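Side-chain contacts in HTH-type transcriptional activator AmpR (Pseudomonas aeruginosa PAO1, PDB 5MMH), which activates expression of the beta-lactamase gene ampC as a dimeric LysR-type regulator, its effector-binding domain recognising specific muropeptides derived from the cell wall: residues P89-Q94 and L102-L107; V24-P29 and A77-P82; R190-T193 and F199-W202. All blocks are in the same frame, centred on the assembly; numbering follows the deposited sequence.

Interaction 1: P89-Q94 and L102-L107; sequences PEVAAQ and LQHTLL
Val-91 and His-104 make a small CH-pi contact between the short helix 89-93 and the turn that leads into strand 106-109, some 22 Å from the centre of the chain and partly open to solvent. The ring is approached off-centre: Val-91 CG1 lies 4.2 Å from the centroid of the His-104 ring, and the line to it leans 30° from the ring normal. The second methyl comes in obliquely near the rim, CG2 standing 3.7 Å from His-104 CD2. Both methyls lie on the same side of the ring, near its CD2-NE2 bond, and the two side chains reach each other from opposite directions across backbones whose CA atoms, in Val-91 and His-104, are 8.6 Å apart. With CG of His-104 anti to its own carbonyl carbon (chi1 -68°), the ring is carried over to the valine methyls.

Gln-94 adds a looser approach at the edge of the same ring. Its OE1 sits near the imidazole plane, 3.9 Å from His-104 NE2, too long for a hydrogen bond, and the amide is turned 51° from the ring. The amide nitrogen is tied to its own helix: Gln-94 NE2 donates to Glu-90 O at 2.8 Å, reaching the carbonyl from above its plane, with a weak second bond to Glu-90 OE1. With NE2 engaged there, OE1 is the amide atom turned to the histidine.

Val-91 also touches Val-152, and the backbone of Thr-105 bonds to Val-152. Helix 89-93 is thus packed against the turn before strand 106-109 at the periphery of a LysR-type effector-binding domain, where the chain passes from that helix into the two-stranded parallel sheet of 106-109 and 133-136.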
# COMPACT_ATOMS: atom_id res chain seq x y z
N PRO A 89 18.99 -5.96 -4.46
CA PRO A 89 20.36 -6.27 -4.93
C PRO A 89 20.61 -7.75 -5.15
O PRO A 89 21.20 -8.14 -6.17
CB PRO A 89 21.25 -5.71 -3.81
CG PRO A 89 20.41 -4.71 -3.10
CD PRO A 89 18.99 -5.16 -3.21
N GLU A 90 20.19 -8.59 -4.20
CA GLU A 90 20.08 -10.03 -4.34
C GLU A 90 19.72 -10.41 -5.77
O GLU A 90 20.52 -11.02 -6.48
CB GLU A 90 19.03 -10.55 -3.34
CG GLU A 90 19.22 -11.95 -2.77
CD GLU A 90 18.69 -13.04 -3.67
OE1 GLU A 90 19.50 -13.64 -4.41
OE2 GLU A 90 17.46 -13.30 -3.64
N VAL A 91 18.52 -10.01 -6.20
CA VAL A 91 18.05 -10.39 -7.53
C VAL A 91 18.78 -9.60 -8.61
O VAL A 91 19.02 -10.12 -9.70
CB VAL A 91 16.52 -10.22 -7.62
CG1 VAL A 91 16.09 -9.95 -9.05
CG2 VAL A 91 15.82 -11.46 -7.08
N ALA A 92 19.15 -8.34 -8.33
CA ALA A 92 19.76 -7.50 -9.37
C ALA A 92 21.06 -8.09 -9.89
O ALA A 92 21.32 -8.05 -11.10
CB ALA A 92 20.00 -6.09 -8.83
N ALA A 93 21.88 -8.65 -9.00
CA ALA A 93 23.14 -9.26 -9.42
C ALA A 93 22.92 -10.38 -10.43
O ALA A 93 23.70 -10.54 -11.37
CB ALA A 93 23.90 -9.78 -8.19
N GLN A 94 21.85 -11.16 -10.25
CA GLN A 94 21.57 -12.32 -11.09
C GLN A 94 21.05 -11.97 -12.48
O GLN A 94 20.91 -12.87 -13.31
CB GLN A 94 20.56 -13.23 -10.37
CG GLN A 94 21.06 -13.77 -9.03
CD GLN A 94 19.94 -14.26 -8.13
OE1 GLN A 94 19.17 -15.15 -8.49
NE2 GLN A 94 19.84 -13.67 -6.94
N LEU A 102 12.46 -13.78 -17.11
CA LEU A 102 11.45 -14.84 -17.02
C LEU A 102 11.85 -15.96 -16.07
O LEU A 102 11.04 -16.87 -15.85
CB LEU A 102 11.14 -15.39 -18.42
CG LEU A 102 10.34 -14.46 -19.34
CD1 LEU A 102 10.07 -15.13 -20.68
CD2 LEU A 102 9.02 -13.98 -18.72
N GLN A 103 13.05 -15.91 -15.50
CA GLN A 103 13.47 -16.82 -14.43
C GLN A 103 13.02 -16.37 -13.05
O GLN A 103 13.36 -17.02 -12.06
CB GLN A 103 15.00 -16.95 -14.41
CG GLN A 103 15.62 -17.55 -15.65
CD GLN A 103 17.12 -17.48 -15.60
OE1 GLN A 103 17.72 -17.65 -14.53
NE2 GLN A 103 17.75 -17.21 -16.74
N HIS A 104 12.30 -15.26 -12.97
CA HIS A 104 11.89 -14.69 -11.70
C HIS A 104 10.38 -14.49 -11.71
O HIS A 104 9.76 -14.36 -12.77
CB HIS A 104 12.59 -13.35 -11.42
CG HIS A 104 14.06 -13.47 -11.15
ND1 HIS A 104 14.99 -13.55 -12.16
CD2 HIS A 104 14.75 -13.52 -9.99
CE1 HIS A 104 16.20 -13.65 -11.64
NE2 HIS A 104 16.08 -13.64 -10.32
N THR A 105 9.80 -14.46 -10.52
CA THR A 105 8.44 -14.00 -10.38
C THR A 105 8.35 -12.56 -10.83
O THR A 105 9.09 -11.70 -10.35
CB THR A 105 7.98 -14.12 -8.94
OG1 THR A 105 8.30 -15.42 -8.48
CG2 THR A 105 6.49 -13.84 -8.84
N LEU A 106 7.42 -12.30 -11.73
CA LEU A 106 7.18 -10.96 -12.24
C LEU A 106 6.05 -10.36 -11.42
O LEU A 106 4.90 -10.78 -11.55
CB LEU A 106 6.82 -11.00 -13.73
CG LEU A 106 7.87 -11.65 -14.64
CD1 LEU A 106 7.54 -11.45 -16.10
CD2 LEU A 106 9.28 -11.12 -14.31
N LEU A 107 6.37 -9.40 -10.56
CA LEU A 107 5.34 -8.73 -9.78
C LEU A 107 4.63 -7.71 -10.66
O LEU A 107 5.27 -6.96 -11.40
CB LEU A 107 5.97 -8.04 -8.57
CG LEU A 107 6.95 -8.87 -7.74
CD1 LEU A 107 7.70 -7.97 -6.79
CD2 LEU A 107 6.22 -10.03 -6.97

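Interaction 2: V24-P29 and A77-P82; sequences VGWLLP and ALFEAP
Trp-26 and Phe-79 meet as an oblique aromatic pair, their planes 47° apart and the centroids of the indole five-membered ring and the phenyl ring separated by 4.9 Å. That inclination fits neither a parallel stack nor a T-shaped pair. The phenyl presents its CE2-CZ side over one face of the indole: Phe-79 CE2 stands 3.6 Å above the Trp-26 ring plane, displaced toward the rim. It lies 3.7 Å from Trp-26 CZ2, while Phe-79 CZ reaches inward to Trp-26 NE1 at 3.8 Å, so one side of the phenyl spans the junction of the two indole rings.

The two rings bridge backbones that nowhere come nearer than 11.7 Å, the distance between the CA atoms of Trp-26 and Ala-81. Trp-26 extends with CG opposite its backbone N (chi1 -164°); with CG of Phe-79 between N and the carbonyl carbon (chi1 51°), the phenyl is directed at the indole face.

Both residues are buried. Phe-22 and Met-159 touch each of them, Arg-30 makes a cation-pi contact with Trp-26, and Trp-26 NE1 has a weak hydrogen bond to Glu-210 of helix 194-215. On the same helix as Trp-26, Val-24 and Leu-28 meet Glu-144 and Ala-145 of the second subunit. The pair is helix-on-sheet core packing of the periplasmic-binding-protein-like fold, joining helix 20-37 to the long strand 73-86.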
# COMPACT_ATOMS: atom_id res chain seq x y z
N VAL A 24 3.29 9.08 -0.28
CA VAL A 24 4.49 8.88 0.54
C VAL A 24 5.75 9.05 -0.29
O VAL A 24 6.76 9.53 0.24
CB VAL A 24 4.49 7.52 1.28
CG1 VAL A 24 3.29 7.41 2.17
CG2 VAL A 24 4.52 6.37 0.32
N GLY A 25 5.73 8.72 -1.58
CA GLY A 25 6.91 8.94 -2.39
C GLY A 25 7.16 10.38 -2.83
O GLY A 25 8.30 10.71 -3.19
N TRP A 26 6.12 11.25 -2.83
CA TRP A 26 6.25 12.56 -3.47
C TRP A 26 5.53 13.71 -2.76
O TRP A 26 6.13 14.76 -2.52
CB TRP A 26 5.74 12.49 -4.92
CG TRP A 26 6.16 13.66 -5.79
CD1 TRP A 26 7.29 13.76 -6.55
CD2 TRP A 26 5.45 14.90 -5.98
NE1 TRP A 26 7.34 14.97 -7.20
CE2 TRP A 26 6.21 15.69 -6.87
CE3 TRP A 26 4.25 15.42 -5.48
CZ2 TRP A 26 5.82 16.96 -7.27
CZ3 TRP A 26 3.84 16.67 -5.88
CH2 TRP A 26 4.63 17.43 -6.78
N LEU A 27 4.26 13.54 -2.43
CA LEU A 27 3.51 14.67 -1.89
C LEU A 27 3.99 15.05 -0.50
O LEU A 27 4.18 16.24 -0.20
CB LEU A 27 2.02 14.35 -1.87
CG LEU A 27 1.11 15.49 -1.47
CD1 LEU A 27 1.20 16.66 -2.49
CD2 LEU A 27 -0.32 15.00 -1.35
N LEU A 28 4.17 14.06 0.38
CA LEU A 28 4.43 14.32 1.79
C LEU A 28 5.78 14.99 2.00
O LEU A 28 5.88 15.85 2.88
CB LEU A 28 4.34 13.04 2.63
CG LEU A 28 2.96 12.45 2.97
CD1 LEU A 28 3.12 11.25 3.88
CD2 LEU A 28 2.03 13.45 3.62
N PRO A 29 6.83 14.62 1.25
CA PRO A 29 8.09 15.40 1.32
C PRO A 29 7.93 16.88 0.98
O PRO A 29 8.78 17.68 1.39
CB PRO A 29 8.99 14.71 0.29
CG PRO A 29 8.52 13.29 0.27
CD PRO A 29 7.03 13.35 0.51
N ALA A 77 -3.15 17.35 -15.91
CA ALA A 77 -1.92 16.57 -15.86
C ALA A 77 -0.90 17.19 -14.91
O ALA A 77 -0.74 18.41 -14.87
CB ALA A 77 -1.31 16.44 -17.24
N LEU A 78 -0.22 16.34 -14.14
CA LEU A 78 0.90 16.78 -13.31
C LEU A 78 2.24 16.45 -13.96
O LEU A 78 2.98 17.37 -14.34
CB LEU A 78 0.79 16.18 -11.90
CG LEU A 78 -0.54 16.51 -11.21
CD1 LEU A 78 -0.82 15.65 -9.96
CD2 LEU A 78 -0.59 17.99 -10.87
N PHE A 79 2.55 15.16 -14.15
CA PHE A 79 3.78 14.72 -14.78
C PHE A 79 3.68 13.23 -15.09
O PHE A 79 2.91 12.51 -14.45
CB PHE A 79 5.02 15.03 -13.91
CG PHE A 79 4.93 14.54 -12.45
CD1 PHE A 79 5.28 13.25 -12.11
CD2 PHE A 79 4.55 15.40 -11.43
CE1 PHE A 79 5.22 12.80 -10.78
CE2 PHE A 79 4.49 14.97 -10.10
CZ PHE A 79 4.82 13.67 -9.77
N GLU A 80 4.44 12.79 -16.09
CA GLU A 80 4.56 11.38 -16.46
C GLU A 80 5.23 10.57 -15.36
O GLU A 80 6.09 11.05 -14.62
CB GLU A 80 5.42 11.21 -17.73
CG GLU A 80 4.82 11.61 -19.06
CD GLU A 80 5.82 11.47 -20.22
OE1 GLU A 80 6.14 10.32 -20.60
OE2 GLU A 80 6.30 12.51 -20.76
N ALA A 81 4.86 9.29 -15.27
CA ALA A 81 5.54 8.36 -14.38
C ALA A 81 5.90 7.12 -15.18
O ALA A 81 5.17 6.12 -15.16
CB ALA A 81 4.68 8.01 -13.16
N PRO A 82 7.02 7.16 -15.91
CA PRO A 82 7.43 5.98 -16.68
C PRO A 82 7.76 4.84 -15.74
O PRO A 82 8.24 5.04 -14.63
CB PRO A 82 8.67 6.45 -17.44
CG PRO A 82 8.70 7.93 -17.28
CD PRO A 82 8.03 8.23 -15.99

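Interaction 3: R190-T193 and F199-W202; sequences RGET and FRGW
Charge is what links Glu-192 to Arg-200: a long salt bridge, with Glu-192 OE2 3.8 Å from Arg-200 NH2 and no hydrogen bond between them. Glu-192 OE1 is hardly farther from the same nitrogen, Arg-200 NH2, at 4.0 Å, so the carboxylate faces NH2 with both oxygens at a distance. The planes of carboxylate and guanidinium are 57° apart, which rules out a paired, coplanar arrangement. Arg-200 gets there by running extended from CG to NE, its CG anti to the backbone N (chi1 171°). The stronger partner of Glu-192 OE2 is Arg-186, near the end of strand 181-187, so two arginines approach the carboxylate, which would probably favour its ionised form. Arg-190 NH2 forms a further salt bridge, to Asp-60.

Side-chain packing adds Leu-197 against Glu-192 and Tyr-61 against Arg-200.

Hydrogen bonds complete the account. Within the loop, Arg-190 NE donates to Gly-191 O at 3.1 Å with an N-H...O angle of 144°. At the end of the loop, Thr-193 OG1 bonds to Met-196 N, the side-chain N-cap that starts helix 194-215; the surface charge pair thus spans a strand-loop-helix connection with a capped helix start.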
# COMPACT_ATOMS: atom_id res chain seq x y z
N ARG A 190 -18.90 19.76 -9.37
CA ARG A 190 -18.60 20.61 -8.23
C ARG A 190 -17.81 21.83 -8.65
O ARG A 190 -16.94 21.76 -9.53
CB ARG A 190 -17.84 19.83 -7.16
CG ARG A 190 -16.34 20.08 -7.14
CD ARG A 190 -15.80 19.73 -5.82
NE ARG A 190 -16.18 20.75 -4.84
CZ ARG A 190 -16.14 20.59 -3.53
NH1 ARG A 190 -16.49 21.58 -2.73
NH2 ARG A 190 -15.74 19.42 -3.05
N GLY A 191 -18.11 22.95 -8.02
CA GLY A 191 -17.32 24.14 -8.25
C GLY A 191 -16.02 24.10 -7.47
O GLY A 191 -15.87 23.42 -6.46
N GLU A 192 -15.05 24.85 -7.98
CA GLU A 192 -13.75 24.95 -7.35
C GLU A 192 -13.82 26.06 -6.31
O GLU A 192 -14.14 27.20 -6.63
CB GLU A 192 -12.69 25.25 -8.40
CG GLU A 192 -12.99 24.58 -9.72
CD GLU A 192 -11.85 24.69 -10.70
OE1 GLU A 192 -11.15 25.72 -10.68
OE2 GLU A 192 -11.64 23.74 -11.48
N THR A 193 -13.55 25.70 -5.06
CA THR A 193 -13.53 26.69 -3.99
C THR A 193 -12.22 27.46 -4.04
O THR A 193 -11.33 27.17 -4.83
CB THR A 193 -13.71 26.01 -2.63
OG1 THR A 193 -12.52 25.26 -2.35
CG2 THR A 193 -14.92 25.06 -2.65
N PHE A 199 -4.62 25.44 -3.58
CA PHE A 199 -3.89 24.18 -3.59
C PHE A 199 -3.44 23.81 -5.00
O PHE A 199 -2.30 23.38 -5.20
CB PHE A 199 -4.75 23.05 -3.00
CG PHE A 199 -4.12 21.69 -3.10
CD1 PHE A 199 -3.12 21.31 -2.21
CD2 PHE A 199 -4.54 20.78 -4.05
CE1 PHE A 199 -2.55 20.05 -2.30
CE2 PHE A 199 -3.96 19.53 -4.13
CZ PHE A 199 -2.96 19.18 -3.27
N ARG A 200 -4.33 23.97 -5.98
CA ARG A 200 -4.00 23.67 -7.37
C ARG A 200 -2.79 24.48 -7.86
O ARG A 200 -1.89 23.95 -8.52
CB ARG A 200 -5.24 23.92 -8.22
CG ARG A 200 -5.10 23.88 -9.72
CD ARG A 200 -6.30 24.63 -10.33
NE ARG A 200 -6.04 25.04 -11.70
CZ ARG A 200 -6.85 24.80 -12.73
NH1 ARG A 200 -6.51 25.21 -13.96
NH2 ARG A 200 -8.00 24.17 -12.54
N GLY A 201 -2.74 25.77 -7.52
CA GLY A 201 -1.62 26.58 -7.97
C GLY A 201 -0.30 26.09 -7.41
O GLY A 201 0.67 25.90 -8.15
N TRP A 202 -0.26 25.83 -6.10
CA TRP A 202 0.95 25.30 -5.49
C TRP A 202 1.31 23.93 -6.05
O TRP A 202 2.50 23.64 -6.28
CB TRP A 202 0.76 25.22 -3.97
CG TRP A 202 1.87 24.50 -3.29
CD1 TRP A 202 3.03 25.05 -2.82
CD2 TRP A 202 1.93 23.11 -3.00
NE1 TRP A 202 3.81 24.08 -2.28
CE2 TRP A 202 3.16 22.88 -2.38
CE3 TRP A 202 1.07 22.03 -3.23
CZ2 TRP A 202 3.56 21.61 -1.95
CZ3 TRP A 202 1.46 20.78 -2.81
CH2 TRP A 202 2.69 20.57 -2.17

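In the fold
Along the chain the three contacts close in series, without nesting or crossing. Interaction 2 comes first and closes the widest loop, 47 residues between its segments, bringing helix 20-37 to strand 73-86. That strand runs on to helix 89-93, where interaction 1 opens; only seven residues separate its segments, and it ties the helix to the approach of strand 106-109. Interaction 3, with five helical residues inside, joins the loop after strand 181-187 to the first turns of helix 194-215. Interactions 1 and 3 lie on opposite sides of the chain's centre, their own centres 43 Å apart. Interactions 2 and 3 touch directly, Leu-27 CD1 packing 4.1 Å from Trp-202 CZ3, so helix 194-215 meets helix 20-37.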